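Local coordinates for benzoylformate Decarboxylase (Polynucleobacter necessarius, PDB 4K9Q), which probably catalyses the decarboxylation of benzoylformate to benzaldehyde and carbon dioxide, using thiamine diphosphate and a magnesium ion, at residues T19-P24 with V51-G56; L45-V50 with V67-G72; W402-A407 with Q437-G442. All blocks are in the same frame, centred on the assembly; numbering follows the deposited sequence.

How the interactions relate
All three contacts are buried, so the contrast lies between apolar core and cofactor edge. Interactions 1 and 2 share helix 47-61 and the N-terminal sheet, where strands 19-22 and 66-69 are neighbours. Interaction 1 is a purely aliphatic strand-helix contact; interaction 2 starts in the same way but becomes polar next to thiamine diphosphate. Interaction 3 belongs to the C-terminal cofactor-binding domain and sets helix against helix around a glycine. The two domains meet directly: Asp-55 OD2 receives a hydrogen bond from Trp-402 NE1, while Ser-49 and Ala-52 pack against Pro-405, so helix 47-61 takes part in interactions 1 and 2 and borders interaction 3.

Interaction 1: T19-P24 with V51-G56; sequences TVVGNP and VAIADG. With TPP (thiamine diphosphate), chain D.
Val-21 packs against Ile-53 and Ala-54, and this one strand residue carries the whole contact. With CG1 anti to the backbone N (chi1 -171°), its two methyls are spread over successive residues of the helix. CG1 approaches CG2 of Ile-53 at 4.0 Å, the two side chains crossing at about a right angle. CG2 rests on CB of Ala-54 at 3.8 Å and also lies near its CA. Because alanine presents a single methyl here, strand and helix can come close: the CA atoms of Val-21 and Ala-54 are 6.0 Å apart. The chemistry is aliphatic throughout, as expected where a helix covers the face of a buried sheet. Further along, the chain leaves the strand after Gly-22 and runs to the cofactor. Asn-23 lies beside the aminopyrimidine ring, and the carbonyl O of Pro-24 is 3.2 Å from the methyl carbon CM4 on the thiazolium ring. The cofactor is also hydrogen-bonded by a second subunit, among others by Ser-431 and Gly-460 of that chain, which matches the intersubunit active site of this enzyme family. Strand 19-22 lies between strands 40-43 and 66-69 in a parallel sheet, and helix 47-61, the connection of a beta-alpha-beta crossover from strand 40-43 to strand 66-69, passes over it.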
# COMPACT_ATOMS: atom_id res chain seq x y z
N THR A 19 4.22 30.76 -2.41
CA THR A 19 5.26 30.50 -1.43
C THR A 19 5.71 29.05 -1.47
O THR A 19 4.89 28.14 -1.46
CB THR A 19 4.82 30.85 0.00
OG1 THR A 19 4.42 32.23 0.05
CG2 THR A 19 5.98 30.64 0.99
N VAL A 20 7.03 28.85 -1.51
CA VAL A 20 7.63 27.53 -1.46
C VAL A 20 8.52 27.46 -0.21
O VAL A 20 9.46 28.24 -0.07
CB VAL A 20 8.53 27.27 -2.70
CG1 VAL A 20 9.23 25.92 -2.57
CG2 VAL A 20 7.72 27.35 -4.01
N VAL A 21 8.22 26.54 0.70
CA VAL A 21 9.14 26.28 1.80
C VAL A 21 9.94 25.03 1.41
O VAL A 21 9.37 24.05 0.94
CB VAL A 21 8.41 26.04 3.13
CG1 VAL A 21 9.42 26.00 4.28
CG2 VAL A 21 7.35 27.12 3.37
N GLY A 22 11.25 25.06 1.56
CA GLY A 22 12.04 23.98 1.00
C GLY A 22 13.35 23.71 1.70
O GLY A 22 13.85 24.52 2.49
N ASN A 23 13.90 22.54 1.42
CA ASN A 23 15.30 22.26 1.65
C ASN A 23 15.77 21.60 0.36
O ASN A 23 15.27 20.54 -0.03
CB ASN A 23 15.47 21.33 2.85
CG ASN A 23 16.92 20.96 3.09
OD1 ASN A 23 17.38 19.89 2.67
ND2 ASN A 23 17.66 21.84 3.76
N PRO A 24 16.69 22.27 -0.36
CA PRO A 24 16.98 21.88 -1.74
C PRO A 24 17.88 20.64 -1.88
O PRO A 24 18.61 20.29 -0.95
CB PRO A 24 17.68 23.12 -2.31
CG PRO A 24 18.38 23.71 -1.13
CD PRO A 24 17.44 23.48 0.04
N VAL A 51 8.15 21.26 6.51
CA VAL A 51 6.72 20.95 6.47
C VAL A 51 5.96 21.75 7.53
O VAL A 51 4.90 22.32 7.25
CB VAL A 51 6.48 19.45 6.62
CG1 VAL A 51 4.98 19.14 6.80
CG2 VAL A 51 7.01 18.73 5.38
N ALA A 52 6.49 21.81 8.75
CA ALA A 52 5.78 22.53 9.82
C ALA A 52 5.68 24.05 9.58
O ALA A 52 4.67 24.67 9.89
CB ALA A 52 6.41 22.22 11.18
N ILE A 53 6.74 24.64 9.03
CA ILE A 53 6.71 26.06 8.65
C ILE A 53 5.60 26.29 7.62
O ILE A 53 4.78 27.21 7.74
CB ILE A 53 8.08 26.49 8.10
CG1 ILE A 53 9.12 26.49 9.23
CG2 ILE A 53 8.00 27.89 7.47
CD1 ILE A 53 10.56 26.68 8.72
N ALA A 54 5.58 25.45 6.59
CA ALA A 54 4.54 25.54 5.57
C ALA A 54 3.13 25.37 6.17
O ALA A 54 2.20 26.07 5.79
CB ALA A 54 4.78 24.51 4.47
N ASP A 55 3.01 24.45 7.12
CA ASP A 55 1.74 24.17 7.79
C ASP A 55 1.28 25.44 8.52
O ASP A 55 0.17 25.93 8.30
CB ASP A 55 1.93 23.00 8.77
CG ASP A 55 0.62 22.42 9.29
OD1 ASP A 55 -0.42 23.09 9.19
OD2 ASP A 55 0.65 21.29 9.83
N GLY A 56 2.14 26.00 9.36
CA GLY A 56 1.81 27.24 10.06
C GLY A 56 1.40 28.36 9.11
O GLY A 56 0.40 29.05 9.33
N1' TPP D . 18.08 16.62 2.39
C2' TPP D . 18.44 15.33 2.73
CM2 TPP D . 17.80 14.64 3.90
N3' TPP D . 19.38 14.64 1.98
C4' TPP D . 19.97 15.24 0.90
N4' TPP D . 20.86 14.56 0.18
C5' TPP D . 19.64 16.56 0.57
C6' TPP D . 18.68 17.25 1.31
C7' TPP D . 20.29 17.22 -0.62
N3 TPP D . 21.69 17.58 -0.49
C2 TPP D . 22.74 16.86 -1.02
S1 TPP D . 24.19 17.51 -0.76
C5 TPP D . 23.53 18.75 0.05
C4 TPP D . 22.14 18.70 0.13
CM4 TPP D . 21.27 19.72 0.82
C6 TPP D . 24.48 19.79 0.56
C7 TPP D . 25.50 19.30 1.58
O7 TPP D . 26.09 20.48 2.09
PA TPP D . 27.29 20.42 3.16
O1A TPP D . 27.00 19.35 4.17
O2A TPP D . 27.47 21.75 3.81
O3A TPP D . 28.54 19.88 2.30
PB TPP D . 29.39 20.66 1.18
O1B TPP D . 28.82 20.25 -0.14
O2B TPP D . 30.82 20.17 1.32
O3B TPP D . 29.27 22.14 1.34

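Interaction 2: L45-V50 with V67-G72; sequences LQEASV and VNIHTG. With TPP (thiamine diphosphate), chain D.
Val-50 and Glu-47, one helical turn apart, face Val-67 and Ile-69 on the strand. The tight part is aliphatic. CG1 of Val-50, anti to the backbone N, is a methyl shared by two partners: it lies 3.7 Å from CG1 of Val-67 and 3.8 Å from CG2 of Ile-69. That same Ile-69 methyl also meets CG of Glu-47 at 3.8 Å, so this one methyl sits against both helix residues. Past this point the packing gives way to a looser, polar arrangement with water and cofactor. The glutamate chain bends at chi2 (85°), which leaves CG on the isoleucine and carries the carboxylate to the cofactor. OE2 stands 2.7 Å from N1' of the aminopyrimidine, the place taken by the conserved glutamate of thiamine diphosphate enzymes, while OE1 is hydrogen-bonded to Asn-77. A water hydrogen-bonded to OE2 of Glu-47 accepts from the backbone N of His-70 at 2.8 Å, bridging the segments where their side chains no longer meet. The imidazole of His-70 is sandwiched, with Thr-71 CG2 over one face and C7' of the cofactor over the other, and its ND1 is tied to Glu-28. At the helix start, Gln-46 is the N-cap: its OE1 accepts from Ala-48 N at 2.8 Å, the donor lying 42° out of the carbonyl plane. Helix 47-61 thus begins at the cofactor and runs back across the sheet, in which strand 66-69 is flanked by strands 19-22 and 93-98.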
# COMPACT_ATOMS: atom_id res chain seq x y z
N LEU A 45 16.49 24.11 7.42
CA LEU A 45 17.67 23.25 7.45
C LEU A 45 17.38 21.77 7.54
O LEU A 45 18.28 20.96 7.33
CB LEU A 45 18.57 23.62 8.64
CG LEU A 45 19.16 25.03 8.66
CD1 LEU A 45 19.86 25.24 9.99
CD2 LEU A 45 20.12 25.23 7.49
N GLN A 46 16.14 21.40 7.88
CA GLN A 46 15.77 19.99 7.97
C GLN A 46 14.28 19.88 7.62
O GLN A 46 13.52 20.82 7.85
CB GLN A 46 16.06 19.45 9.38
CG GLN A 46 16.26 17.93 9.45
CD GLN A 46 15.00 17.18 9.86
OE1 GLN A 46 13.94 17.78 10.04
NE2 GLN A 46 15.13 15.87 10.03
N GLU A 47 13.88 18.75 7.04
CA GLU A 47 12.58 18.67 6.40
C GLU A 47 11.37 18.64 7.34
O GLU A 47 10.27 19.01 6.94
CB GLU A 47 12.55 17.51 5.40
CG GLU A 47 13.53 17.69 4.24
CD GLU A 47 14.95 17.21 4.54
OE1 GLU A 47 15.26 16.88 5.71
OE2 GLU A 47 15.75 17.17 3.58
N ALA A 48 11.54 18.20 8.59
CA ALA A 48 10.45 18.32 9.54
C ALA A 48 10.09 19.80 9.70
O ALA A 48 8.92 20.17 9.74
CB ALA A 48 10.82 17.70 10.89
N SER A 49 11.12 20.66 9.78
CA SER A 49 10.86 22.09 9.91
C SER A 49 10.23 22.65 8.64
O SER A 49 9.33 23.49 8.71
CB SER A 49 12.14 22.86 10.27
OG SER A 49 12.47 22.66 11.64
N VAL A 50 10.69 22.20 7.48
CA VAL A 50 10.13 22.64 6.20
C VAL A 50 8.60 22.46 6.18
O VAL A 50 7.85 23.40 5.90
CB VAL A 50 10.73 21.86 5.03
CG1 VAL A 50 9.97 22.17 3.74
CG2 VAL A 50 12.23 22.18 4.88
N VAL A 67 5.53 22.77 -0.40
CA VAL A 67 6.72 22.23 0.23
C VAL A 67 7.55 21.61 -0.90
O VAL A 67 7.02 20.90 -1.75
CB VAL A 67 6.35 21.15 1.28
CG1 VAL A 67 7.56 20.29 1.65
CG2 VAL A 67 5.75 21.81 2.52
N ASN A 68 8.85 21.90 -0.95
CA ASN A 68 9.72 21.31 -1.96
C ASN A 68 10.90 20.67 -1.24
O ASN A 68 11.73 21.36 -0.65
CB ASN A 68 10.20 22.37 -2.95
CG ASN A 68 10.97 21.78 -4.13
OD1 ASN A 68 12.10 22.21 -4.41
ND2 ASN A 68 10.37 20.82 -4.82
N ILE A 69 10.95 19.34 -1.26
CA ILE A 69 11.99 18.61 -0.56
C ILE A 69 12.65 17.57 -1.45
O ILE A 69 12.22 17.34 -2.59
CB ILE A 69 11.47 18.00 0.75
CG1 ILE A 69 10.32 17.02 0.48
CG2 ILE A 69 11.04 19.11 1.72
CD1 ILE A 69 9.61 16.58 1.76
N HIS A 70 13.71 16.95 -0.94
CA HIS A 70 14.63 16.20 -1.79
C HIS A 70 14.33 14.71 -1.79
O HIS A 70 14.77 13.99 -0.91
CB HIS A 70 16.06 16.43 -1.33
CG HIS A 70 17.08 15.68 -2.14
ND1 HIS A 70 17.20 15.83 -3.50
CD2 HIS A 70 18.02 14.78 -1.77
CE1 HIS A 70 18.19 15.06 -3.94
NE2 HIS A 70 18.71 14.42 -2.90
N THR A 71 13.62 14.27 -2.82
CA THR A 71 13.36 12.85 -3.07
C THR A 71 12.94 12.07 -1.80
O THR A 71 12.26 12.63 -0.93
CB THR A 71 14.53 12.21 -3.89
OG1 THR A 71 14.19 10.87 -4.28
CG2 THR A 71 15.87 12.23 -3.13
N GLY A 72 13.27 10.79 -1.71
CA GLY A 72 12.81 9.96 -0.60
C GLY A 72 13.47 10.33 0.71
O GLY A 72 12.88 10.19 1.78
N1' TPP D . 18.08 16.62 2.39
C2' TPP D . 18.44 15.33 2.73
CM2 TPP D . 17.80 14.64 3.90
N3' TPP D . 19.38 14.64 1.98
C4' TPP D . 19.97 15.24 0.90
N4' TPP D . 20.86 14.56 0.18
C5' TPP D . 19.64 16.56 0.57
C6' TPP D . 18.68 17.25 1.31
C7' TPP D . 20.29 17.22 -0.62
N3 TPP D . 21.69 17.58 -0.49
C2 TPP D . 22.74 16.86 -1.02
S1 TPP D . 24.19 17.51 -0.76
C5 TPP D . 23.53 18.75 0.05
C4 TPP D . 22.14 18.70 0.13
CM4 TPP D . 21.27 19.72 0.82
C6 TPP D . 24.48 19.79 0.56
C7 TPP D . 25.50 19.30 1.58
O7 TPP D . 26.09 20.48 2.09
PA TPP D . 27.29 20.42 3.16
O1A TPP D . 27.00 19.35 4.17
O2A TPP D . 27.47 21.75 3.81
O3A TPP D . 28.54 19.88 2.30
PB TPP D . 29.39 20.66 1.18
O1B TPP D . 28.82 20.25 -0.14
O2B TPP D . 30.82 20.17 1.32
O3B TPP D . 29.27 22.14 1.34
O HOH W 1 14.91 18.11 1.27

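Interaction 3: W402-A407 with Q437-G442; sequences WDLPAA and QGIYTG
Leu-404 reaches across to Gly-438 and Ile-439, and apolar contact accounts for what joins the two helices here. The leucine holds CG anti to its own N (chi1 -173°), which extends one branch, CD2, to the partner. That methyl settles on backbone as much as on side chain: it is 3.9 Å from CA of Gly-438 and 3.7 Å from N of Ile-439. Side chain to side chain, CD2 approaches CG1 of Ile-439 at 4.1 Å. Glycine offers no CB at this point, so the leucine can lie directly against the main chain. Pro-405 adds a little cover beside it.

Both helices belong to the C-terminal thiamine diphosphate-binding domain, built round a parallel sheet. Helix 403-417 links strands 392-393 and 423-428, and helix 438-445 precedes strand 449-455; Leu-404 also touches Met-427 of the sheet. Its side chain is about 7 Å from that of Ser-431, a cofactor-binding residue, placing the contact near the cofactor site, though not in it.

Hydrogen bonds run within each segment and outward. Ala-406 N bonds to Trp-402 O at 2.9 Å, and Tyr-440 N to Gln-437 O at 3.0 Å. The carbonyl of Leu-404 is hydrogen-bonded to the hydroxyl of Tyr-451. On the other helix, Tyr-440 OH and Gln-437 NE2 bond to the carbonyls of Pro-480 and Gln-433 of the second subunit.

Aromatic packing also occurs at the start of the first segment: the methyl of Ala-406 sits 3.4 Å above the indole plane of Trp-402, displaced towards the rim, and OD1 of Asp-403 lies in that plane at the ring edge.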
# COMPACT_ATOMS: atom_id res chain seq x y z
N TRP A 402 6.64 19.90 15.94
CA TRP A 402 5.81 20.66 15.01
C TRP A 402 5.76 22.14 15.36
O TRP A 402 5.86 23.00 14.48
CB TRP A 402 4.39 20.08 14.96
CG TRP A 402 3.53 20.77 13.94
CD1 TRP A 402 3.49 20.51 12.59
CD2 TRP A 402 2.59 21.82 14.17
NE1 TRP A 402 2.59 21.34 11.98
CE2 TRP A 402 2.02 22.16 12.93
CE3 TRP A 402 2.19 22.53 15.32
CZ2 TRP A 402 1.06 23.17 12.79
CZ3 TRP A 402 1.22 23.53 15.18
CH2 TRP A 402 0.68 23.83 13.92
N ASP A 403 5.60 22.45 16.64
CA ASP A 403 5.23 23.81 17.04
C ASP A 403 6.34 24.84 16.88
O ASP A 403 6.08 25.99 16.51
CB ASP A 403 4.66 23.84 18.46
CG ASP A 403 3.25 23.25 18.52
OD1 ASP A 403 2.29 24.03 18.34
OD2 ASP A 403 3.11 22.01 18.70
N LEU A 404 7.58 24.45 17.16
CA LEU A 404 8.69 25.38 17.01
C LEU A 404 8.78 25.93 15.58
O LEU A 404 8.73 27.14 15.39
CB LEU A 404 10.00 24.75 17.49
CG LEU A 404 11.20 25.71 17.54
CD1 LEU A 404 12.27 25.13 18.45
CD2 LEU A 404 11.76 25.96 16.14
N PRO A 405 8.89 25.05 14.57
CA PRO A 405 8.84 25.58 13.21
C PRO A 405 7.47 26.14 12.79
O PRO A 405 7.41 27.12 12.03
CB PRO A 405 9.27 24.39 12.34
CG PRO A 405 9.05 23.17 13.20
CD PRO A 405 9.26 23.62 14.62
N ALA A 406 6.37 25.59 13.30
CA ALA A 406 5.07 26.12 12.90
C ALA A 406 4.92 27.59 13.32
O ALA A 406 4.30 28.39 12.60
CB ALA A 406 3.92 25.28 13.46
N ALA A 407 5.50 27.93 14.47
CA ALA A 407 5.51 29.31 14.95
C ALA A 407 6.14 30.25 13.92
O ALA A 407 5.64 31.36 13.70
CB ALA A 407 6.26 29.42 16.27
N GLN A 437 16.27 23.14 14.62
CA GLN A 437 16.83 23.83 13.46
C GLN A 437 15.90 24.91 12.91
O GLN A 437 16.34 25.83 12.21
CB GLN A 437 17.18 22.84 12.33
CG GLN A 437 18.08 21.69 12.78
CD GLN A 437 17.28 20.45 13.12
OE1 GLN A 437 16.17 20.55 13.62
NE2 GLN A 437 17.85 19.28 12.84
N GLY A 438 14.60 24.80 13.22
CA GLY A 438 13.62 25.77 12.77
C GLY A 438 13.97 27.20 13.17
O GLY A 438 13.60 28.15 12.48
N ILE A 439 14.68 27.35 14.28
CA ILE A 439 15.09 28.68 14.75
C ILE A 439 15.83 29.45 13.65
O ILE A 439 15.62 30.66 13.48
CB ILE A 439 15.99 28.57 16.00
CG1 ILE A 439 15.22 27.91 17.15
CG2 ILE A 439 16.48 29.95 16.42
CD1 ILE A 439 16.09 27.62 18.36
N TYR A 440 16.67 28.74 12.91
CA TYR A 440 17.44 29.36 11.84
C TYR A 440 16.55 30.10 10.85
O TYR A 440 16.86 31.21 10.43
CB TYR A 440 18.26 28.30 11.11
CG TYR A 440 19.18 28.86 10.05
CD1 TYR A 440 20.30 29.62 10.41
CD2 TYR A 440 18.95 28.63 8.70
CE1 TYR A 440 21.15 30.14 9.44
CE2 TYR A 440 19.79 29.14 7.73
CZ TYR A 440 20.89 29.89 8.10
OH TYR A 440 21.71 30.38 7.11
N THR A 441 15.44 29.48 10.48
CA THR A 441 14.54 30.10 9.51
C THR A 441 13.92 31.36 10.10
O THR A 441 13.80 32.38 9.42
CB THR A 441 13.45 29.12 9.05
OG1 THR A 441 14.07 27.98 8.44
CG2 THR A 441 12.54 29.79 8.02
N GLY A 442 13.53 31.29 11.37
CA GLY A 442 13.03 32.45 12.07
C GLY A 442 14.03 33.60 12.01
O GLY A 442 13.68 34.73 11.70